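Local coordinates for protein plu4264 (Photorhabdus luminescens subsp. laumondii, PDB 4MV2) that is a metal-binding cupin of unknown function that holds a nickel ion in its barrel, at residues I4-D9 against L25-L30; V41-K46 against Q97-F102; L57-Q62 against Y103-D108; I67-E72 against L86-H91. All coordinates share one frame; numbering follows the deposited sequence. Where two conformers were deposited one is given.

Interaction 1: I4-D9 against L25-L30; sequences IIRKMD and LPWEGL
Trp27 CE3 lies over one face of the Arg6 guanidinium, 3.5 Å above its plane and offset toward the rim. The two planes are 30° apart, so the groups are inclined to each other and do not lie flat together. At the guanidinium edge, near its plane, sits Pro26 O, 3.2 Å from Arg6 NH1, while at the indole edge Ile4 O comes to 3.8 Å from Trp27 CZ2. The side chains run past each other in opposite directions: Arg6 CB rests 3.5 Å from Trp27 CH2, and the arginine chain, bent at its third torsion (chi3 -75°), carries the charged end back toward CE3. That end is held by carbonyl groups, NH1 giving a hydrogen bond to Leu24 O and NH2 one to Arg23 O. The indole is fixed in turn by the bond from Trp27 NE1 to Asn3 O, and its backbone by a type II turn in which Leu30 N reaches Trp27 O at 2.9 Å. Ile5 and Arg6 also pair, antiparallel, with a strand of the second subunit, and Trp27 packs on Ile83 of that chain. Such an N-terminal strand, adding itself to the partner's sheet, is characteristic of a dimer interface built by beta-sheet extension.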
# COMPACT_ATOMS: atom_id res chain seq x y z
N ILE A 4 -10.50 -2.63 13.48
CA ILE A 4 -10.71 -2.06 12.16
C ILE A 4 -9.64 -1.03 11.82
O ILE A 4 -9.20 -0.96 10.69
CB ILE A 4 -12.13 -1.40 12.09
CG1 ILE A 4 -13.23 -2.47 12.16
CG2 ILE A 4 -12.27 -0.52 10.86
CD1 ILE A 4 -12.84 -3.82 11.55
N ILE A 5 -9.23 -0.25 12.80
CA ILE A 5 -8.29 0.82 12.57
C ILE A 5 -7.07 0.60 13.41
O ILE A 5 -7.14 0.15 14.55
CB ILE A 5 -8.89 2.21 12.92
CG1 ILE A 5 -7.91 3.33 12.54
CG2 ILE A 5 -9.24 2.33 14.37
CD1 ILE A 5 -8.51 4.76 12.57
N ARG A 6 -5.93 0.90 12.81
CA ARG A 6 -4.69 1.07 13.54
C ARG A 6 -4.24 2.51 13.31
O ARG A 6 -3.90 2.91 12.20
CB ARG A 6 -3.60 0.11 13.09
CG ARG A 6 -2.33 0.25 13.92
CD ARG A 6 -1.16 -0.42 13.29
NE ARG A 6 -1.25 -1.85 13.45
CZ ARG A 6 -0.56 -2.73 12.74
NH1 ARG A 6 -0.72 -4.00 13.00
NH2 ARG A 6 0.28 -2.32 11.79
N LYS A 7 -4.27 3.30 14.37
CA LYS A 7 -3.76 4.66 14.33
C LYS A 7 -2.25 4.62 14.36
O LYS A 7 -1.64 3.86 15.12
CB LYS A 7 -4.27 5.42 15.56
CG LYS A 7 -5.77 5.55 15.65
CD LYS A 7 -6.32 6.42 14.55
CE LYS A 7 -5.90 7.87 14.68
NZ LYS A 7 -6.57 8.73 13.61
N MSE A 8 -1.63 5.39 13.49
CA MSE A 8 -0.18 5.39 13.48
C MSE A 8 0.40 6.01 14.72
O MSE A 8 0.02 7.11 15.10
CB MSE A 8 0.34 6.13 12.27
CG MSE A 8 1.85 6.27 12.19
SE MSE A 8 2.84 4.57 12.13
CE MSE A 8 2.47 4.23 10.24
N ASP A 9 1.31 5.30 15.36
CA ASP A 9 2.11 5.87 16.44
C ASP A 9 3.54 5.93 15.91
O ASP A 9 4.21 4.91 15.83
CB ASP A 9 1.99 4.95 17.66
CG ASP A 9 2.88 5.37 18.79
OD1 ASP A 9 3.61 6.38 18.64
OD2 ASP A 9 2.84 4.70 19.85
N LEU A 25 1.78 -6.60 9.87
CA LEU A 25 1.52 -7.84 10.61
C LEU A 25 2.44 -7.93 11.80
O LEU A 25 3.57 -7.44 11.75
CB LEU A 25 1.76 -9.06 9.71
CG LEU A 25 0.97 -9.07 8.41
CD1 LEU A 25 1.40 -10.22 7.52
CD2 LEU A 25 -0.53 -9.09 8.68
N PRO A 26 1.99 -8.55 12.89
CA PRO A 26 0.68 -9.19 13.03
C PRO A 26 -0.46 -8.18 13.23
O PRO A 26 -0.26 -7.08 13.72
CB PRO A 26 0.84 -10.07 14.28
CG PRO A 26 1.87 -9.38 15.07
CD PRO A 26 2.84 -8.80 14.07
N TRP A 27 -1.66 -8.61 12.87
CA TRP A 27 -2.87 -7.83 13.06
C TRP A 27 -3.93 -8.88 13.30
O TRP A 27 -4.32 -9.59 12.38
CB TRP A 27 -3.15 -6.99 11.82
CG TRP A 27 -4.31 -6.05 11.94
CD1 TRP A 27 -5.51 -6.28 12.54
CD2 TRP A 27 -4.34 -4.71 11.47
NE1 TRP A 27 -6.31 -5.16 12.45
CE2 TRP A 27 -5.61 -4.18 11.79
CE3 TRP A 27 -3.43 -3.91 10.77
CZ2 TRP A 27 -5.98 -2.89 11.45
CZ3 TRP A 27 -3.81 -2.65 10.42
CH2 TRP A 27 -5.06 -2.14 10.78
N GLU A 28 -4.38 -9.01 14.54
CA GLU A 28 -5.25 -10.12 14.87
C GLU A 28 -6.53 -10.04 14.05
O GLU A 28 -7.17 -8.98 13.98
CB GLU A 28 -5.58 -10.13 16.35
CG GLU A 28 -6.39 -11.34 16.77
CD GLU A 28 -6.58 -11.45 18.25
OE1 GLU A 28 -6.21 -10.49 18.97
OE2 GLU A 28 -7.12 -12.48 18.69
N GLY A 29 -6.89 -11.16 13.42
CA GLY A 29 -8.08 -11.24 12.61
C GLY A 29 -7.87 -10.82 11.16
O GLY A 29 -8.79 -10.96 10.34
N LEU A 30 -6.70 -10.31 10.82
CA LEU A 30 -6.43 -9.92 9.45
C LEU A 30 -5.74 -11.04 8.70
O LEU A 30 -4.70 -11.50 9.12
CB LEU A 30 -5.53 -8.68 9.43
CG LEU A 30 -5.12 -8.19 8.04
CD1 LEU A 30 -6.32 -7.82 7.19
CD2 LEU A 30 -4.16 -7.01 8.14

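Interaction 2: V41-K46 against Q97-F102; sequences VRPETK and QEDFHF
Two backbone hydrogen bonds tie Val41 to Phe100 in an antiparallel hydrogen-bonded pair: Val41 N reaches Phe100 O at 2.8 Å, and Phe100 N reaches Val41 O at 3.0 Å. Apolar contact accompanies the pair. Val41 CG2 meets the edge of the Phe102 ring, 4.0 Å from CE1, and it also lies near the edge of the Phe100 ring. Val41 CG2 stands beside the backbone N, opposite the carbonyl carbon, a placement that turns this methyl toward both rings. Phe100 and Val41 each touch Val92, so the pair faces the interior between the two sheets of the cupin barrel, where strand 35-41 ends beside the start of strand 100-107. Beyond the pair the chain leaves the sheet through a type II turn from Arg42 to Thr45, in which Thr45 OG1 donates to Arg42 O at 2.7 Å. Charge enters at this outer end of the sheet. Arg42 and Asp99 run side by side, and Arg42 NH1 makes a salt bridge to Asp99 OD1 at 3.1 Å. The acceptor lies in the guanidinium plane, yet the nitrogen comes from above the carboxylate plane, 44° out of it. Arg42 NE has a second acidic partner, Asp20. Pro43 packs against both segments' neighbours in this corner, its CD 3.3 Å from Asp99 OD1 and its CG 3.4 Å from Gln97 O. Farther out, a water lies within hydrogen-bonding distance of Glu44 OE2 and accepts from Gln97 NE2.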
# COMPACT_ATOMS: atom_id res chain seq x y z
N VAL A 41 12.76 6.56 5.58
CA VAL A 41 14.22 6.76 5.48
C VAL A 41 14.48 8.19 5.92
O VAL A 41 14.01 9.13 5.29
CB VAL A 41 14.78 6.44 4.09
CG1 VAL A 41 16.32 6.61 4.10
CG2 VAL A 41 14.43 5.02 3.66
N ARG A 42 15.19 8.33 7.03
CA ARG A 42 15.36 9.63 7.67
C ARG A 42 16.26 10.53 6.82
O ARG A 42 16.99 10.06 5.95
CB ARG A 42 15.93 9.41 9.07
CG ARG A 42 14.99 8.63 9.97
CD ARG A 42 13.67 9.34 10.18
NE ARG A 42 12.78 8.61 11.07
CZ ARG A 42 11.57 9.01 11.40
NH1 ARG A 42 11.08 10.14 10.89
NH2 ARG A 42 10.82 8.28 12.22
N PRO A 43 16.18 11.85 7.04
CA PRO A 43 16.97 12.77 6.22
C PRO A 43 18.46 12.42 6.21
O PRO A 43 19.02 12.11 7.25
CB PRO A 43 16.73 14.12 6.91
CG PRO A 43 15.35 13.97 7.47
CD PRO A 43 15.33 12.59 8.00
N GLU A 44 19.07 12.47 5.03
CA GLU A 44 20.51 12.24 4.86
C GLU A 44 20.93 10.89 5.38
O GLU A 44 22.00 10.74 5.96
CB GLU A 44 21.32 13.38 5.48
CG GLU A 44 20.97 14.72 4.84
CD GLU A 44 21.85 15.88 5.23
OE1 GLU A 44 22.13 16.03 6.42
OE2 GLU A 44 22.29 16.60 4.32
N THR A 45 20.09 9.88 5.11
CA THR A 45 20.44 8.49 5.44
C THR A 45 20.10 7.59 4.26
O THR A 45 19.40 8.01 3.33
CB THR A 45 19.73 7.95 6.71
OG1 THR A 45 18.34 7.76 6.46
CG2 THR A 45 19.87 8.90 7.91
N LYS A 46 20.54 6.35 4.35
CA LYS A 46 20.16 5.32 3.36
C LYS A 46 19.79 4.04 4.05
O LYS A 46 20.27 3.76 5.15
CB LYS A 46 21.30 5.09 2.37
CG LYS A 46 22.56 4.56 3.01
CD LYS A 46 23.50 3.96 2.00
CE LYS A 46 23.31 2.44 1.81
NZ LYS A 46 23.76 1.60 3.01
N GLN A 97 16.65 16.80 3.05
CA GLN A 97 16.44 17.28 4.40
C GLN A 97 15.18 16.82 5.05
O GLN A 97 15.00 17.08 6.22
CB GLN A 97 16.42 18.82 4.35
CG GLN A 97 17.73 19.43 3.96
CD GLN A 97 18.65 19.42 5.14
OE1 GLN A 97 18.35 20.00 6.18
NE2 GLN A 97 19.75 18.73 5.01
N GLU A 98 14.31 16.17 4.28
CA GLU A 98 12.98 15.78 4.75
C GLU A 98 12.86 14.26 4.74
O GLU A 98 13.43 13.58 3.87
CB GLU A 98 11.92 16.34 3.81
CG GLU A 98 11.95 17.85 3.56
CD GLU A 98 13.00 18.32 2.53
OE1 GLU A 98 13.54 17.54 1.69
OE2 GLU A 98 13.26 19.52 2.57
N ASP A 99 12.10 13.71 5.68
CA ASP A 99 11.79 12.30 5.72
C ASP A 99 11.28 11.80 4.38
O ASP A 99 10.52 12.46 3.70
CB ASP A 99 10.63 12.09 6.72
CG ASP A 99 11.00 12.17 8.17
OD1 ASP A 99 12.14 11.87 8.56
OD2 ASP A 99 10.08 12.50 8.97
N PHE A 100 11.69 10.59 4.02
CA PHE A 100 11.20 9.90 2.84
C PHE A 100 10.34 8.74 3.29
O PHE A 100 10.79 7.87 4.02
CB PHE A 100 12.33 9.37 1.97
CG PHE A 100 11.84 8.60 0.79
CD1 PHE A 100 11.23 9.27 -0.27
CD2 PHE A 100 11.94 7.21 0.73
CE1 PHE A 100 10.78 8.59 -1.37
CE2 PHE A 100 11.48 6.54 -0.39
CZ PHE A 100 10.90 7.23 -1.41
N HIS A 101 9.06 8.77 2.91
CA HIS A 101 8.10 7.76 3.31
C HIS A 101 7.70 6.90 2.12
O HIS A 101 7.39 7.41 1.03
CB HIS A 101 6.80 8.39 3.81
CG HIS A 101 6.91 9.26 5.01
ND1 HIS A 101 6.32 8.90 6.20
CD2 HIS A 101 7.47 10.48 5.20
CE1 HIS A 101 6.51 9.87 7.07
NE2 HIS A 101 7.19 10.85 6.48
N PHE A 102 7.60 5.59 2.35
CA PHE A 102 7.04 4.69 1.34
C PHE A 102 6.40 3.51 2.05
O PHE A 102 6.76 3.21 3.19
CB PHE A 102 8.13 4.23 0.34
CG PHE A 102 9.21 3.36 0.91
CD1 PHE A 102 10.29 3.90 1.57
CD2 PHE A 102 9.19 1.99 0.69
CE1 PHE A 102 11.30 3.09 2.05
CE2 PHE A 102 10.18 1.21 1.18
CZ PHE A 102 11.24 1.77 1.85
O HOH W 1 20.24 17.26 2.64

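Interaction 3: L57-Q62 against Y103-D108; sequences LFIVIQ and YTIWWD
In the larger sheet of the cupin barrel, near the centre of the chain, strands 55-62 and 100-107 run antiparallel as neighbours, with Phe58 and Thr104 on the face toward the nickel ion. Two hydrogen-bonded pairs flank one non-hydrogen-bonded pair. Leu57 with Ile105 and Ile59 with Tyr103 each exchange two backbone bonds; the straightest runs from Ile59 N to Tyr103 O, 2.8 Å at 171°. Between them, Thr104 CA and Phe58 CA approach Leu57 O and Tyr103 O in CA-H...O contacts, each 3.3 Å. On the metal-facing side Phe58 and Thr104 lie side by side, Thr104 OG1 meeting the edge of the phenyl ring 3.7 Å from Phe58 CD1. This hydroxyl stands anti to the backbone N (chi1 177°) and is hydrogen-bonded to Glu56, a nickel ligand, making Thr104 a second-shell residue. Across the sheet the contacts are apolar. Ile59 CD1 touches Ile105 CD1 at 4.0 Å, Ile61 CD1 reaches Tyr103 CB at 3.9 Å, and Leu57 CB meets the edge of the Trp107 ring in its plane. Tyr103, Ile105 and Trp107 also pack against the second subunit, Ile105 on its own counterpart. Past this register Ile61 and Gln62 both face His101, a classic beta bulge. One face toward the metal and the other toward the partner subunit is an arrangement consistent with a dimeric cupin barrel.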
# COMPACT_ATOMS: atom_id res chain seq x y z
N LEU A 57 6.75 -4.58 -3.90
CA LEU A 57 6.22 -3.31 -4.48
C LEU A 57 6.49 -2.17 -3.48
O LEU A 57 6.21 -2.35 -2.31
CB LEU A 57 4.66 -3.39 -4.68
CG LEU A 57 3.96 -2.13 -5.22
CD1 LEU A 57 4.43 -1.99 -6.69
CD2 LEU A 57 2.48 -2.32 -5.10
N PHE A 58 7.02 -1.04 -3.93
CA PHE A 58 7.04 0.17 -3.10
C PHE A 58 6.01 1.15 -3.66
O PHE A 58 5.96 1.41 -4.87
CB PHE A 58 8.38 0.91 -3.17
CG PHE A 58 9.58 0.21 -2.56
CD1 PHE A 58 9.49 -0.97 -1.85
CD2 PHE A 58 10.82 0.81 -2.71
CE1 PHE A 58 10.62 -1.55 -1.32
CE2 PHE A 58 11.93 0.23 -2.17
CZ PHE A 58 11.83 -0.93 -1.48
N ILE A 59 5.25 1.75 -2.77
CA ILE A 59 4.32 2.83 -3.04
C ILE A 59 4.95 4.05 -2.34
O ILE A 59 5.05 4.10 -1.12
CB ILE A 59 2.92 2.53 -2.43
CG1 ILE A 59 2.34 1.25 -3.02
CG2 ILE A 59 1.99 3.71 -2.61
CD1 ILE A 59 1.24 0.66 -2.15
N VAL A 60 5.36 5.02 -3.15
CA VAL A 60 6.08 6.16 -2.59
C VAL A 60 5.08 7.17 -2.06
O VAL A 60 4.18 7.61 -2.80
CB VAL A 60 7.05 6.77 -3.60
CG1 VAL A 60 7.77 7.95 -2.98
CG2 VAL A 60 8.05 5.72 -4.08
N ILE A 61 5.23 7.55 -0.80
CA ILE A 61 4.23 8.34 -0.09
C ILE A 61 4.59 9.81 0.02
O ILE A 61 3.72 10.64 -0.19
CB ILE A 61 3.95 7.67 1.29
CG1 ILE A 61 3.17 6.37 1.07
CG2 ILE A 61 3.29 8.63 2.28
CD1 ILE A 61 2.97 5.57 2.29
N GLN A 62 5.83 10.16 0.37
CA GLN A 62 6.16 11.55 0.65
C GLN A 62 7.67 11.69 0.55
O GLN A 62 8.42 10.80 0.96
CB GLN A 62 5.70 11.90 2.06
CG GLN A 62 5.90 13.36 2.49
CD GLN A 62 5.40 13.51 3.93
OE1 GLN A 62 4.27 13.10 4.28
NE2 GLN A 62 6.23 13.96 4.78
N TYR A 103 5.48 2.84 1.37
CA TYR A 103 4.88 1.61 1.85
C TYR A 103 5.42 0.49 1.00
O TYR A 103 5.45 0.60 -0.21
CB TYR A 103 3.33 1.67 1.80
CG TYR A 103 2.71 0.78 2.84
CD1 TYR A 103 2.44 1.24 4.10
CD2 TYR A 103 2.47 -0.58 2.60
CE1 TYR A 103 1.95 0.42 5.13
CE2 TYR A 103 1.99 -1.41 3.59
CZ TYR A 103 1.77 -0.92 4.86
OH TYR A 103 1.33 -1.79 5.82
N THR A 104 5.86 -0.58 1.64
CA THR A 104 6.28 -1.78 0.90
C THR A 104 5.27 -2.89 1.15
O THR A 104 4.77 -3.06 2.24
CB THR A 104 7.69 -2.24 1.23
OG1 THR A 104 7.91 -3.42 0.50
CG2 THR A 104 7.91 -2.48 2.70
N ILE A 105 4.96 -3.60 0.09
CA ILE A 105 4.14 -4.80 0.11
C ILE A 105 4.96 -5.91 -0.53
O ILE A 105 5.47 -5.75 -1.61
CB ILE A 105 2.81 -4.59 -0.65
CG1 ILE A 105 2.00 -3.47 0.01
CG2 ILE A 105 2.03 -5.90 -0.70
CD1 ILE A 105 0.76 -3.10 -0.74
N TRP A 106 5.04 -7.05 0.15
CA TRP A 106 5.82 -8.20 -0.35
C TRP A 106 4.98 -9.46 -0.28
O TRP A 106 4.07 -9.57 0.54
CB TRP A 106 7.13 -8.33 0.42
CG TRP A 106 7.01 -8.68 1.86
CD1 TRP A 106 6.98 -9.92 2.40
CD2 TRP A 106 6.96 -7.77 2.97
NE1 TRP A 106 6.89 -9.85 3.75
CE2 TRP A 106 6.89 -8.54 4.13
CE3 TRP A 106 6.97 -6.38 3.09
CZ2 TRP A 106 6.83 -7.99 5.39
CZ3 TRP A 106 6.90 -5.83 4.34
CH2 TRP A 106 6.83 -6.64 5.48
N TRP A 107 5.28 -10.41 -1.15
CA TRP A 107 4.45 -11.62 -1.27
C TRP A 107 5.23 -12.68 -2.00
O TRP A 107 6.20 -12.40 -2.70
CB TRP A 107 3.10 -11.34 -1.98
CG TRP A 107 3.24 -10.95 -3.42
CD1 TRP A 107 3.10 -11.77 -4.51
CD2 TRP A 107 3.54 -9.63 -3.95
NE1 TRP A 107 3.29 -11.07 -5.66
CE2 TRP A 107 3.56 -9.76 -5.36
CE3 TRP A 107 3.82 -8.38 -3.37
CZ2 TRP A 107 3.86 -8.68 -6.20
CZ3 TRP A 107 4.10 -7.31 -4.22
CH2 TRP A 107 4.13 -7.47 -5.60
N ASP A 108 4.76 -13.92 -1.85
CA ASP A 108 5.35 -15.05 -2.55
C ASP A 108 4.36 -16.18 -2.54
O ASP A 108 3.23 -16.06 -2.10
CB ASP A 108 6.73 -15.41 -1.99
CG ASP A 108 6.72 -15.91 -0.55
OD1 ASP A 108 5.72 -15.89 0.15
OD2 ASP A 108 7.82 -16.36 -0.12

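Interaction 4: I67-E72 against L86-H91; sequences IRINDE and LDSEHH. With NI (nickel (II) ion), chain C.
Arg68 O is gripped by three groups: His91 N donates to it at 3.2 Å, a water at 2.9 Å, and His90 CA adds a CA-H...O contact. Arg68 N reaches back to His91 O at 3.0 Å, completing an antiparallel hydrogen-bonded pair, and the same water bridges to His91 ND1. Next along, Asn70 N donates to Glu89 O at 2.9 Å (169°), and the Asn70 side chain returns the grip, its OD1 accepting a hydrogen bond from Glu89 N at 2.9 Å. This is the smaller sheet of the cupin barrel, where strand 64-69 turns through a type I' hairpin, Ile69 to Glu72, beside the strand that brings in His90. His90 CG sits between the backbone N and the carbonyl carbon (chi1 49°), which leads the ring away from the neighbouring strand to the metal. His90 NE2 binds the nickel ion at 2.2 Å; His50, His52, Glu56 and two waters complete the six ligands. Its ND1 donates to Ser88 O at 2.9 Å, the acceptor lying in the imidazole plane, so the ring's rotation is fixed from both ends. Ile69 CG2 packs on Ser88 OG, a hydroxyl hydrogen-bonded to Pro85 O. On the other face Arg68 CD comes to 4.0 Å from His91 CE1, the side chains lying side by side with their flat groups 86° apart, and Arg68 NE forms a salt bridge to Asp73.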
# COMPACT_ATOMS: atom_id res chain seq x y z
N ILE A 67 15.96 5.18 -5.51
CA ILE A 67 15.90 3.74 -5.30
C ILE A 67 16.99 3.15 -6.19
O ILE A 67 16.92 3.26 -7.40
CB ILE A 67 14.55 3.10 -5.63
CG1 ILE A 67 13.38 3.93 -5.08
CG2 ILE A 67 14.53 1.69 -5.11
CD1 ILE A 67 13.36 4.07 -3.60
N ARG A 68 18.01 2.54 -5.58
CA ARG A 68 19.07 1.90 -6.34
C ARG A 68 18.76 0.43 -6.42
O ARG A 68 18.66 -0.25 -5.39
CB ARG A 68 20.41 2.12 -5.63
CG ARG A 68 21.59 1.51 -6.41
CD ARG A 68 22.92 2.04 -5.97
NE ARG A 68 23.06 3.45 -6.36
CZ ARG A 68 24.03 4.25 -5.95
NH1 ARG A 68 24.94 3.84 -5.08
NH2 ARG A 68 24.06 5.51 -6.38
N ILE A 69 18.59 -0.06 -7.64
CA ILE A 69 18.23 -1.45 -7.91
C ILE A 69 19.31 -2.00 -8.83
O ILE A 69 19.43 -1.59 -9.98
CB ILE A 69 16.82 -1.57 -8.55
CG1 ILE A 69 15.77 -0.93 -7.63
CG2 ILE A 69 16.49 -3.04 -8.84
CD1 ILE A 69 14.40 -0.88 -8.24
N ASN A 70 20.11 -2.92 -8.30
CA ASN A 70 21.26 -3.44 -9.01
C ASN A 70 22.04 -2.31 -9.64
O ASN A 70 22.32 -2.31 -10.85
CB ASN A 70 20.84 -4.42 -10.09
CG ASN A 70 20.21 -5.67 -9.52
OD1 ASN A 70 20.49 -6.08 -8.40
ND2 ASN A 70 19.35 -6.30 -10.31
N ASP A 71 22.44 -1.34 -8.84
CA ASP A 71 23.27 -0.26 -9.45
C ASP A 71 22.65 0.56 -10.65
O ASP A 71 23.38 1.21 -11.42
CB ASP A 71 24.62 -0.83 -9.85
CG ASP A 71 25.39 -1.39 -8.67
OD1 ASP A 71 25.53 -0.67 -7.64
OD2 ASP A 71 25.83 -2.56 -8.77
N GLU A 72 21.33 0.46 -10.83
CA GLU A 72 20.55 1.43 -11.61
C GLU A 72 19.85 2.33 -10.59
O GLU A 72 19.33 1.83 -9.60
CB GLU A 72 19.48 0.75 -12.47
CG GLU A 72 19.92 0.12 -13.80
CD GLU A 72 18.72 -0.20 -14.68
OE1 GLU A 72 18.00 -1.18 -14.39
OE2 GLU A 72 18.49 0.54 -15.66
N LEU A 86 12.75 -9.74 -8.66
CA LEU A 86 13.15 -10.88 -7.85
C LEU A 86 14.66 -10.97 -7.78
O LEU A 86 15.35 -10.91 -8.80
CB LEU A 86 12.60 -12.20 -8.41
CG LEU A 86 11.06 -12.30 -8.44
CD1 LEU A 86 10.65 -13.71 -8.86
CD2 LEU A 86 10.43 -11.93 -7.12
N ASP A 87 15.16 -11.13 -6.56
CA ASP A 87 16.58 -11.32 -6.30
C ASP A 87 17.46 -10.14 -6.65
O ASP A 87 18.66 -10.27 -6.65
CB ASP A 87 17.10 -12.55 -7.04
CG ASP A 87 16.43 -13.83 -6.61
OD1 ASP A 87 16.17 -14.01 -5.39
OD2 ASP A 87 16.16 -14.67 -7.50
N SER A 88 16.87 -8.99 -6.93
CA SER A 88 17.69 -7.80 -7.17
C SER A 88 18.13 -7.22 -5.84
O SER A 88 17.37 -7.26 -4.87
CB SER A 88 16.89 -6.75 -7.92
OG SER A 88 15.81 -6.23 -7.14
N GLU A 89 19.33 -6.66 -5.80
CA GLU A 89 19.81 -5.89 -4.66
C GLU A 89 19.19 -4.52 -4.70
O GLU A 89 19.20 -3.84 -5.72
CB GLU A 89 21.32 -5.77 -4.68
CG GLU A 89 22.06 -7.11 -4.63
CD GLU A 89 22.03 -7.81 -3.25
OE1 GLU A 89 21.89 -7.11 -2.21
OE2 GLU A 89 22.19 -9.06 -3.22
N HIS A 90 18.64 -4.10 -3.57
CA HIS A 90 17.94 -2.84 -3.53
C HIS A 90 18.12 -2.18 -2.23
O HIS A 90 18.19 -2.85 -1.19
CB HIS A 90 16.42 -2.99 -3.81
CG HIS A 90 15.72 -4.07 -3.01
ND1 HIS A 90 15.87 -5.42 -3.29
CD2 HIS A 90 14.81 -4.00 -2.00
CE1 HIS A 90 15.12 -6.12 -2.46
NE2 HIS A 90 14.46 -5.29 -1.68
N HIS A 91 18.23 -0.85 -2.30
CA HIS A 91 18.12 0.02 -1.12
C HIS A 91 17.66 1.44 -1.52
O HIS A 91 17.52 1.77 -2.72
CB HIS A 91 19.43 0.02 -0.30
CG HIS A 91 20.57 0.80 -0.90
ND1 HIS A 91 21.39 0.31 -1.90
CD2 HIS A 91 21.08 2.01 -0.56
CE1 HIS A 91 22.35 1.18 -2.15
NE2 HIS A 91 22.17 2.23 -1.37
NI NI C . 13.21 -5.92 -0.02
O HOH W 2 20.99 -1.50 -4.10
O HOH W 3 19.44 -9.64 -9.96
O HOH W 4 12.87 -4.02 0.74
O HOH W 5 11.99 -6.47 1.69

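Overall arrangement
The four contacts show how chemistry follows place in the fold of one small barrel. Interaction 3, whose centre lies about 4 Å from that of the chain, is wholly buried and relies on backbone pairing and apolar side chains. Interaction 2, partly buried, continues on the same strand 100-107, joined by probable backbone hydrogen bonds from His101 to Ile61 and Gln62, but opens into salt bridge and water at its outer end. Interaction 4, buried in the other sheet and nested within the loops closed by interactions 2 and 3, supplies a metal ligand, whereas interaction 3 contributes a second-shell residue. Interaction 1 is a surface contact without strand pairing between its segments; interactions 1 and 3 make the broader contact with the second subunit.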